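Long-range contacts in major pilin protein fimA (Silicibacter pomeroyi, PDB 2IMH), which is of unknown function but belongs to the DUF1028 family and probably folds like the N-terminal nucleophile hydrolases: residues 31-42 with 51-62; 126-135 with 148-157. One frame throughout, in Å; residues are numbered along the deposited sequence.

Contact 1. Residues 31-42 with 51-62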
loop_
_atom_site.group_PDB
_atom_site.type_symbol
_atom_site.label_atom_id
_atom_site.label_comp_id
_atom_site.label_asym_id
_atom_site.label_seq_id
_atom_site.Cartn_x
_atom_site.Cartn_y
_atom_site.Cartn_z
ATOM N N TRP A 31 5.482 8.432 -3.142
ATOM C CA TRP A 31 6.820 7.849 -3.062
ATOM C C TRP A 31 6.764 6.337 -3.055
ATOM O O TRP A 31 7.531 5.667 -3.765
ATOM C CB TRP A 31 7.560 8.336 -1.812
ATOM C CG TRP A 31 8.082 9.756 -1.946
ATOM C CD1 TRP A 31 7.621 10.868 -1.298
ATOM C CD2 TRP A 31 9.166 10.192 -2.773
ATOM N NE1 TRP A 31 8.357 11.985 -1.682
ATOM C CE2 TRP A 31 9.304 11.591 -2.588
ATOM C CE3 TRP A 31 10.048 9.533 -3.647
ATOM C CZ2 TRP A 31 10.286 12.354 -3.258
ATOM C CZ3 TRP A 31 11.019 10.294 -4.326
ATOM C CH2 TRP A 31 11.128 11.688 -4.125
ATOM N N VAL A 32 5.854 5.797 -2.248
ATOM C CA VAL A 32 6.018 4.432 -1.747
ATOM C C VAL A 32 5.176 3.371 -2.445
ATOM O O VAL A 32 5.685 2.286 -2.767
ATOM C CB VAL A 32 5.741 4.366 -0.237
ATOM C CG1 VAL A 32 5.762 2.927 0.234
ATOM C CG2 VAL A 32 6.786 5.183 0.521
ATOM N N LEU A 33 3.904 3.682 -2.693
ATOM C CA LEU A 33 2.965 2.610 -3.016
ATOM C C LEU A 33 2.703 2.507 -4.500
ATOM O O LEU A 33 2.320 3.489 -5.117
ATOM C CB LEU A 33 1.639 2.811 -2.277
ATOM C CG LEU A 33 1.626 2.654 -0.752
ATOM C CD1 LEU A 33 0.246 3.096 -0.217
ATOM C CD2 LEU A 33 1.961 1.211 -0.302
ATOM N N ARG A 34 2.907 1.301 -5.044
ATOM C CA ARG A 34 2.586 0.983 -6.444
ATOM C C ARG A 34 1.965 -0.405 -6.549
ATOM O O ARG A 34 2.176 -1.251 -5.684
ATOM C CB ARG A 34 3.833 1.049 -7.327
ATOM C CG ARG A 34 4.391 2.437 -7.504
ATOM C CD ARG A 34 5.811 2.407 -8.032
ATOM N NE ARG A 34 6.348 3.757 -7.917
ATOM C CZ ARG A 34 6.876 4.266 -6.806
ATOM N NH1 ARG A 34 7.028 3.510 -5.708
ATOM N NH2 ARG A 34 7.300 5.534 -6.819
ATOM N N GLY A 35 1.236 -0.644 -7.636
ATOM C CA GLY A 35 0.581 -1.922 -7.816
ATOM C C GLY A 35 0.020 -2.104 -9.205
ATOM O O GLY A 35 -0.180 -1.136 -9.939
ATOM N N ASP A 36 -0.186 -3.362 -9.576
ATOM C CA ASP A 36 -0.773 -3.681 -10.877
ATOM C C ASP A 36 -1.397 -5.062 -10.780
ATOM O O ASP A 36 -0.770 -6.014 -10.287
ATOM C CB ASP A 36 0.301 -3.650 -11.974
ATOM C CG ASP A 36 -0.287 -3.613 -13.379
ATOM O OD1 ASP A 36 -1.308 -4.291 -13.642
ATOM O OD2 ASP A 36 0.295 -2.898 -14.236
ATOM N N LEU A 37 -2.658 -5.158 -11.201
ATOM C CA LEU A 37 -3.383 -6.415 -11.159
ATOM C C LEU A 37 -2.755 -7.502 -12.029
ATOM O O LEU A 37 -3.110 -8.687 -11.896
ATOM C CB LEU A 37 -4.852 -6.200 -11.527
ATOM C CG LEU A 37 -5.668 -5.406 -10.513
ATOM C CD1 LEU A 37 -6.968 -4.981 -11.173
ATOM C CD2 LEU A 37 -5.949 -6.255 -9.268
ATOM N N ASN A 38 -1.791 -7.119 -12.864
ATOM C CA ASN A 38 -1.056 -8.104 -13.638
ATOM C C ASN A 38 0.298 -8.474 -13.013
ATOM O O ASN A 38 1.126 -9.131 -13.660
ATOM C CB ASN A 38 -0.893 -7.626 -15.084
ATOM C CG ASN A 38 0.047 -6.448 -15.225
ATOM O OD1 ASN A 38 0.877 -6.168 -14.355
ATOM N ND2 ASN A 38 -0.073 -5.741 -16.348
ATOM N N ALA A 39 0.526 -8.063 -11.765
ATOM C CA ALA A 39 1.843 -8.230 -11.155
ATOM C C ALA A 39 1.786 -8.489 -9.641
ATOM O O ALA A 39 2.339 -9.484 -9.132
ATOM C CB ALA A 39 2.703 -6.989 -11.444
ATOM N N GLY A 40 1.128 -7.592 -8.918
ATOM C CA GLY A 40 1.209 -7.586 -7.447
ATOM C C GLY A 40 1.390 -6.169 -6.920
ATOM O O GLY A 40 1.020 -5.201 -7.604
HETATM N N MSE A 41 1.963 -6.049 -5.720
HETATM C CA MSE A 41 2.120 -4.757 -5.042
HETATM C C MSE A 41 3.580 -4.520 -4.692
HETATM O O MSE A 41 4.334 -5.474 -4.461
HETATM C CB MSE A 41 1.325 -4.748 -3.728
HETATM C CG MSE A 41 -0.188 -4.820 -3.869
HETATM SE SE MSE A 41 -1.014 -3.204 -4.628
HETATM C CE MSE A 41 -0.272 -1.868 -3.369
ATOM N N SER A 42 3.961 -3.247 -4.592
ATOM C CA SER A 42 5.293 -2.928 -4.085
ATOM C C SER A 42 5.271 -1.709 -3.167
ATOM O O SER A 42 4.418 -0.832 -3.306
ATOM C CB SER A 42 6.280 -2.699 -5.231
ATOM O OG SER A 42 5.927 -1.578 -6.010
ATOM N N THR A 51 12.212 5.454 -6.803
ATOM C CA THR A 51 10.975 5.218 -7.563
ATOM C C THR A 51 11.172 4.061 -8.553
ATOM O O THR A 51 10.268 3.254 -8.784
ATOM C CB THR A 51 10.529 6.473 -8.322
ATOM O OG1 THR A 51 11.596 6.923 -9.162
ATOM C CG2 THR A 51 10.159 7.581 -7.333
ATOM N N PHE A 52 12.375 3.951 -9.111
ATOM C CA PHE A 52 12.686 2.860 -10.035
ATOM C C PHE A 52 12.459 1.487 -9.429
ATOM O O PHE A 52 11.859 0.610 -10.068
ATOM C CB PHE A 52 14.106 3.026 -10.550
ATOM C CG PHE A 52 14.343 4.399 -11.110
ATOM C CD1 PHE A 52 13.849 4.735 -12.365
ATOM C CD2 PHE A 52 14.967 5.381 -10.336
ATOM C CE1 PHE A 52 14.029 6.024 -12.884
ATOM C CE2 PHE A 52 15.138 6.680 -10.840
ATOM C CZ PHE A 52 14.678 6.995 -12.113
ATOM N N TRP A 53 12.940 1.296 -8.205
ATOM C CA TRP A 53 12.788 0.009 -7.546
ATOM C C TRP A 53 11.324 -0.391 -7.513
ATOM O O TRP A 53 10.988 -1.548 -7.744
ATOM C CB TRP A 53 13.282 0.128 -6.124
ATOM C CG TRP A 53 14.768 -0.064 -5.964
ATOM C CD1 TRP A 53 15.730 0.007 -6.930
ATOM C CD2 TRP A 53 15.442 -0.290 -4.734
ATOM N NE1 TRP A 53 16.980 -0.214 -6.372
ATOM C CE2 TRP A 53 16.825 -0.392 -5.021
ATOM C CE3 TRP A 53 15.011 -0.434 -3.406
ATOM C CZ2 TRP A 53 17.781 -0.628 -4.024
ATOM C CZ3 TRP A 53 15.963 -0.682 -2.414
ATOM C CH2 TRP A 53 17.337 -0.783 -2.740
ATOM N N GLY A 54 10.459 0.575 -7.202
ATOM C CA GLY A 54 9.025 0.271 -7.019
ATOM C C GLY A 54 8.380 -0.207 -8.306
ATOM O O GLY A 54 7.524 -1.091 -8.292
ATOM N N GLU A 55 8.763 0.408 -9.414
ATOM C CA GLU A 55 8.224 0.039 -10.722
ATOM C C GLU A 55 8.868 -1.249 -11.239
ATOM O O GLU A 55 8.188 -2.160 -11.703
ATOM C CB GLU A 55 8.471 1.174 -11.729
ATOM C CG GLU A 55 7.762 2.484 -11.384
ATOM C CD GLU A 55 8.030 3.615 -12.390
ATOM O OE1 GLU A 55 8.948 3.483 -13.233
ATOM O OE2 GLU A 55 7.307 4.642 -12.328
ATOM N N GLU A 56 10.199 -1.314 -11.186
ATOM C CA GLU A 56 10.914 -2.451 -11.744
ATOM C C GLU A 56 10.589 -3.771 -11.060
ATOM O O GLU A 56 10.467 -4.808 -11.730
ATOM C CB GLU A 56 12.422 -2.173 -11.744
ATOM C CG GLU A 56 12.732 -1.070 -12.733
ATOM C CD GLU A 56 14.209 -0.712 -12.811
ATOM O OE1 GLU A 56 15.043 -1.500 -12.310
ATOM O OE2 GLU A 56 14.518 0.357 -13.394
ATOM N N VAL A 57 10.434 -3.759 -9.742
ATOM C CA VAL A 57 10.105 -5.016 -9.038
ATOM C C VAL A 57 8.780 -5.610 -9.520
ATOM O O VAL A 57 8.650 -6.836 -9.602
ATOM C CB VAL A 57 10.161 -4.853 -7.494
ATOM C CG1 VAL A 57 8.914 -4.187 -6.948
ATOM C CG2 VAL A 57 10.417 -6.180 -6.806
ATOM N N LEU A 58 7.818 -4.748 -9.857
ATOM C CA LEU A 58 6.538 -5.220 -10.418
ATOM C C LEU A 58 6.747 -5.900 -11.786
ATOM O O LEU A 58 6.145 -6.937 -12.085
ATOM C CB LEU A 58 5.544 -4.068 -10.539
ATOM C CG LEU A 58 5.060 -3.487 -9.203
ATOM C CD1 LEU A 58 4.128 -2.304 -9.445
ATOM C CD2 LEU A 58 4.355 -4.526 -8.320
ATOM N N GLN A 59 7.617 -5.328 -12.610
ATOM C CA GLN A 59 7.945 -5.961 -13.887
ATOM C C GLN A 59 8.552 -7.349 -13.699
ATOM O O GLN A 59 8.206 -8.281 -14.426
ATOM C CB GLN A 59 8.870 -5.067 -14.713
ATOM C CG GLN A 59 9.054 -5.587 -16.142
ATOM C CD GLN A 59 7.745 -5.712 -16.906
ATOM O OE1 GLN A 59 6.900 -4.804 -16.891
ATOM N NE2 GLN A 59 7.574 -6.833 -17.596
ATOM N N HIS A 60 9.435 -7.508 -12.710
ATOM C CA HIS A 60 10.003 -8.835 -12.468
ATOM C C HIS A 60 8.936 -9.847 -12.062
ATOM O O HIS A 60 9.008 -11.005 -12.453
ATOM C CB HIS A 60 11.133 -8.793 -11.450
ATOM C CG HIS A 60 12.371 -8.131 -11.968
ATOM N ND1 HIS A 60 13.334 -8.814 -12.683
ATOM C CD2 HIS A 60 12.788 -6.845 -11.909
ATOM C CE1 HIS A 60 14.302 -7.977 -13.020
ATOM N NE2 HIS A 60 13.998 -6.777 -12.560
ATOM N N LEU A 61 7.980 -9.416 -11.251
ATOM C CA LEU A 61 6.827 -10.258 -10.899
ATOM C C LEU A 61 5.983 -10.634 -12.125
ATOM O O LEU A 61 5.564 -11.793 -12.257
ATOM C CB LEU A 61 5.948 -9.551 -9.875
ATOM C CG LEU A 61 6.506 -9.420 -8.454
ATOM C CD1 LEU A 61 5.548 -8.575 -7.564
ATOM C CD2 LEU A 61 6.828 -10.768 -7.803
ATOM N N ARG A 62 5.711 -9.656 -12.995
ATOM C CA ARG A 62 4.917 -9.919 -14.203
ATOM C C ARG A 62 5.602 -10.990 -15.023
ATOM O O ARG A 62 4.944 -11.808 -15.633
ATOM C CB ARG A 62 4.811 -8.697 -15.108
ATOM C CG ARG A 62 4.011 -7.563 -14.568
ATOM C CD ARG A 62 3.841 -6.460 -15.599
ATOM N NE ARG A 62 3.208 -5.332 -14.924
ATOM C CZ ARG A 62 3.841 -4.255 -14.479
ATOM N NH1 ARG A 62 3.150 -3.311 -13.848
ATOM N NH2 ARG A 62 5.147 -4.103 -14.675
HETATM O O HOH W 1 5.375 4.648 -10.444
#
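Arg62, at the end of helix 51-62, reaches back to the hairpin formed by strands 33-36 and 40-42. Its NH1 makes a salt bridge to Asp36 OD2 at 2.9 Å, meeting the oxygen from above the carboxylate plane, with the two flat groups turned 77° against each other. NE points at Asn38 OD1 near the guanidinium plane, though the modelled separation is too short to be taken at face value. NH2 goes to Gln59 OE1 within the helix, and Ala39 CB covers one guanidinium face. The other Asp36 oxygen, OD1, accepts Asn38 N in an Asx turn, while Asp36 O takes both Ala39 N and Gly40 N. This is a classic beta bulge, Ala39 and Gly40 facing Asp36 of strand 33-36, the outermost strand on that side of a four-stranded antiparallel sheet that helix 51-62 covers. Leu58 straddles the pair of strands: CD1 lies 3.8 Å from Gly35 N and CD2 3.5 Å from Gly40 O. Next to it Ser42 OG donates to Gly54 O at 2.8 Å, supplying a helix carbonyl whose usual donor, Leu58 N, is instead held weakly by Glu55 O. Ser42 CB presses on Val57 CG1 at a tight 3.5 Å. At the helix start, Arg34 grips Trp31 O with both terminal nitrogens, NH1 at 2.9 Å, from the same face of the carbonyl. Its chain, extended from CG to NE, passes Gly54 and puts the guanidinium against Thr51. Arg34 NE donates to a water that in turn donates to Glu55 OE2 at 2.7 Å.

Contact 2. Residues 126-135 with 148-157; sequences SVLGAMTEAF and AALIAAEGAG
Ala134 CB meets Ala152 CB at 3.4 Å, a tight methyl-to-methyl contact in a helical hairpin: helices 126-137 and 142-155 run antiparallel, their short segments at 151° and with axes 7.5 Å apart at closest. Alanines make so close an approach possible. Ala152 CB also lies 3.5 Å from Ala130 O, so its methyl is set against the neighbouring backbone, and one turn further Ala130 CB touches Ala156 CB at 3.8 Å. The closest CA atoms across the pair are those of Met131 and Ala149, 4.5 Å apart.

Larger side chains run along one border of this alanine seam. Met131, modelled as selenomethionine, has CG anti to the backbone N (chi1 -172°), which sends its chain across the partner helix: CG sits 3.8 Å from Ala149 CB, CB rests on Ala153 CB, and the chain bends at its last torsion before CE reaches Leu150 CD2. The side chains of Met131 and Leu150 run next to each other in the same direction. Val127 continues the border, with CG1 3.5 Å from Ala153 O and CG2 alongside Ala156, while at the other end Phe135 CB meets Ala149 CB.

Behind that border comes the six-stranded sheet. Met131 packs on Phe5 and Ile7 of strand 4-11, and the Phe135 ring meets that of Phe112 on strand 108-112. Leu150 is backed by Ile190 and Leu193 of helix 189-200, so it is wedged between its hairpin partner and a third helix.

At the open end of the hairpin a water sits beside Ser126 OG and donates to Ala156 O at 3.1 Å.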
loop_
_atom_site.group_PDB
_atom_site.type_symbol
_atom_site.label_atom_id
_atom_site.label_comp_id
_atom_site.label_asym_id
_atom_site.label_seq_id
_atom_site.Cartn_x
_atom_site.Cartn_y
_atom_site.Cartn_z
ATOM N N SER A 126 8.179 -3.548 17.908
ATOM C CA SER A 126 6.769 -3.844 18.076
ATOM C C SER A 126 5.880 -3.016 17.158
ATOM O O SER A 126 4.685 -3.292 17.060
ATOM C CB SER A 126 6.351 -3.651 19.528
ATOM O OG SER A 126 6.693 -2.356 19.971
ATOM N N VAL A 127 6.448 -1.998 16.503
ATOM C CA VAL A 127 5.675 -1.211 15.541
ATOM C C VAL A 127 5.181 -2.117 14.407
ATOM O O VAL A 127 3.984 -2.131 14.100
ATOM C CB VAL A 127 6.469 0.027 15.013
ATOM C CG1 VAL A 127 5.721 0.702 13.870
ATOM C CG2 VAL A 127 6.691 1.034 16.142
ATOM N N LEU A 128 6.088 -2.906 13.830
ATOM C CA LEU A 128 5.703 -3.804 12.730
ATOM C C LEU A 128 4.903 -5.004 13.223
ATOM O O LEU A 128 3.983 -5.467 12.547
ATOM C CB LEU A 128 6.925 -4.239 11.916
ATOM C CG LEU A 128 7.682 -3.075 11.262
ATOM C CD1 LEU A 128 8.912 -3.596 10.559
ATOM C CD2 LEU A 128 6.806 -2.258 10.285
ATOM N N GLY A 129 5.273 -5.523 14.392
ATOM C CA GLY A 129 4.495 -6.579 15.038
ATOM C C GLY A 129 3.059 -6.135 15.283
ATOM O O GLY A 129 2.120 -6.877 14.969
ATOM N N ALA A 130 2.884 -4.927 15.829
ATOM C CA ALA A 130 1.541 -4.412 16.143
ATOM C C ALA A 130 0.753 -4.185 14.858
ATOM O O ALA A 130 -0.443 -4.498 14.785
ATOM C CB ALA A 130 1.611 -3.112 16.951
HETATM N N MSE A 131 1.432 -3.652 13.846
HETATM C CA MSE A 131 0.825 -3.454 12.528
HETATM C C MSE A 131 0.273 -4.771 11.972
HETATM O O MSE A 131 -0.868 -4.849 11.516
HETATM C CB MSE A 131 1.888 -2.906 11.575
HETATM C CG MSE A 131 1.342 -2.491 10.241
HETATM SE SE MSE A 131 2.760 -1.701 9.191
HETATM C CE MSE A 131 1.641 -0.353 8.314
ATOM N N THR A 132 1.109 -5.806 12.002
ATOM C CA THR A 132 0.744 -7.126 11.463
ATOM C C THR A 132 -0.410 -7.745 12.256
ATOM O O THR A 132 -1.429 -8.181 11.692
ATOM C CB THR A 132 1.971 -8.056 11.523
ATOM O OG1 THR A 132 3.023 -7.524 10.704
ATOM C CG2 THR A 132 1.615 -9.452 11.043
ATOM N N GLU A 133 -0.252 -7.789 13.575
ATOM C CA GLU A 133 -1.308 -8.310 14.448
ATOM C C GLU A 133 -2.649 -7.626 14.167
ATOM O O GLU A 133 -3.672 -8.292 14.057
ATOM C CB GLU A 133 -0.924 -8.120 15.920
ATOM C CG GLU A 133 -1.995 -8.573 16.921
ATOM C CD GLU A 133 -1.668 -8.219 18.377
ATOM O OE1 GLU A 133 -0.643 -7.547 18.644
ATOM O OE2 GLU A 133 -2.449 -8.619 19.273
ATOM N N ALA A 134 -2.643 -6.296 14.060
ATOM C CA ALA A 134 -3.878 -5.550 13.783
ATOM C C ALA A 134 -4.504 -5.950 12.449
ATOM O O ALA A 134 -5.717 -6.169 12.381
ATOM C CB ALA A 134 -3.644 -4.056 13.845
ATOM N N PHE A 135 -3.692 -6.077 11.405
ATOM C CA PHE A 135 -4.216 -6.485 10.097
ATOM C C PHE A 135 -4.813 -7.890 10.121
ATOM O O PHE A 135 -5.931 -8.105 9.654
ATOM C CB PHE A 135 -3.138 -6.416 9.012
ATOM C CG PHE A 135 -3.666 -6.716 7.654
ATOM C CD1 PHE A 135 -4.293 -5.715 6.902
ATOM C CD2 PHE A 135 -3.596 -8.012 7.143
ATOM C CE1 PHE A 135 -4.824 -6.011 5.658
ATOM C CE2 PHE A 135 -4.111 -8.306 5.899
ATOM C CZ PHE A 135 -4.736 -7.305 5.162
ATOM N N ALA A 148 -6.661 -0.175 10.019
ATOM C CA ALA A 148 -6.403 -0.681 11.370
ATOM C C ALA A 148 -4.896 -0.895 11.577
ATOM O O ALA A 148 -4.348 -0.580 12.641
ATOM C CB ALA A 148 -7.151 -1.964 11.605
ATOM N N ALA A 149 -4.238 -1.426 10.547
ATOM C CA ALA A 149 -2.792 -1.629 10.566
ATOM C C ALA A 149 -2.013 -0.330 10.745
ATOM O O ALA A 149 -1.097 -0.270 11.571
ATOM C CB ALA A 149 -2.334 -2.363 9.314
ATOM N N LEU A 150 -2.380 0.715 9.995
ATOM C CA LEU A 150 -1.716 2.024 10.147
ATOM C C LEU A 150 -1.883 2.577 11.569
ATOM O O LEU A 150 -0.934 3.057 12.185
ATOM C CB LEU A 150 -2.286 3.041 9.158
ATOM C CG LEU A 150 -2.012 2.820 7.673
ATOM C CD1 LEU A 150 -2.567 4.006 6.881
ATOM C CD2 LEU A 150 -0.506 2.628 7.401
ATOM N N ILE A 151 -3.109 2.516 12.072
ATOM C CA ILE A 151 -3.409 2.989 13.426
ATOM C C ILE A 151 -2.607 2.245 14.507
ATOM O O ILE A 151 -2.037 2.874 15.412
ATOM C CB ILE A 151 -4.931 2.949 13.675
ATOM C CG1 ILE A 151 -5.599 4.094 12.908
ATOM C CG2 ILE A 151 -5.275 2.992 15.176
ATOM C CD1 ILE A 151 -5.249 5.510 13.422
ATOM N N ALA A 152 -2.534 0.920 14.392
ATOM C CA ALA A 152 -1.760 0.111 15.351
ATOM C C ALA A 152 -0.274 0.445 15.271
ATOM O O ALA A 152 0.418 0.486 16.285
ATOM C CB ALA A 152 -1.974 -1.375 15.077
ATOM N N ALA A 153 0.229 0.651 14.058
ATOM C CA ALA A 153 1.647 0.975 13.880
ATOM C C ALA A 153 1.940 2.314 14.531
ATOM O O ALA A 153 2.959 2.474 15.209
ATOM C CB ALA A 153 1.990 1.033 12.418
ATOM N N GLU A 154 1.042 3.277 14.313
ATOM C CA GLU A 154 1.182 4.616 14.910
ATOM C C GLU A 154 1.144 4.545 16.438
ATOM O O GLU A 154 1.974 5.146 17.118
ATOM C CB GLU A 154 0.084 5.549 14.414
ATOM C CG GLU A 154 0.208 6.956 14.962
ATOM C CD GLU A 154 -0.939 7.824 14.537
ATOM O OE1 GLU A 154 -2.076 7.313 14.510
ATOM O OE2 GLU A 154 -0.703 9.010 14.224
ATOM N N GLY A 155 0.191 3.785 16.960
ATOM C CA GLY A 155 -0.007 3.664 18.400
ATOM C C GLY A 155 1.126 2.956 19.132
ATOM O O GLY A 155 1.292 3.116 20.345
ATOM N N ALA A 156 1.892 2.150 18.402
ATOM C CA ALA A 156 2.984 1.383 18.990
ATOM C C ALA A 156 4.255 2.219 19.167
ATOM O O ALA A 156 5.204 1.785 19.826
ATOM C CB ALA A 156 3.262 0.140 18.140
ATOM N N GLY A 157 4.274 3.417 18.587
ATOM C CA GLY A 157 5.441 4.304 18.662
ATOM C C GLY A 157 5.454 5.120 19.942
ATOM O O GLY A 157 4.497 5.064 20.729
HETATM O O HOH W 2 5.001 -0.963 21.150
#

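Contact 1 closes before contact 2 opens, and the two lie on opposite sides of the chain's centre, their own centres 24 Å apart and their nearest atoms about 8 Å. They share no helix or strand. The 31-42/51-62 pair belongs to the four-stranded antiparallel sheet and the helix on its surface; the 126-135/148-157 pair is a helical hairpin lying against the six-stranded sheet. Each sheet thus has helices of its own, consistent with the four-layer alpha-beta-beta-alpha sandwich of N-terminal nucleophile hydrolases. Contact 1 joins helix to sheet through polar and apolar groups together, contact 2 joins helix to helix through apolar ones.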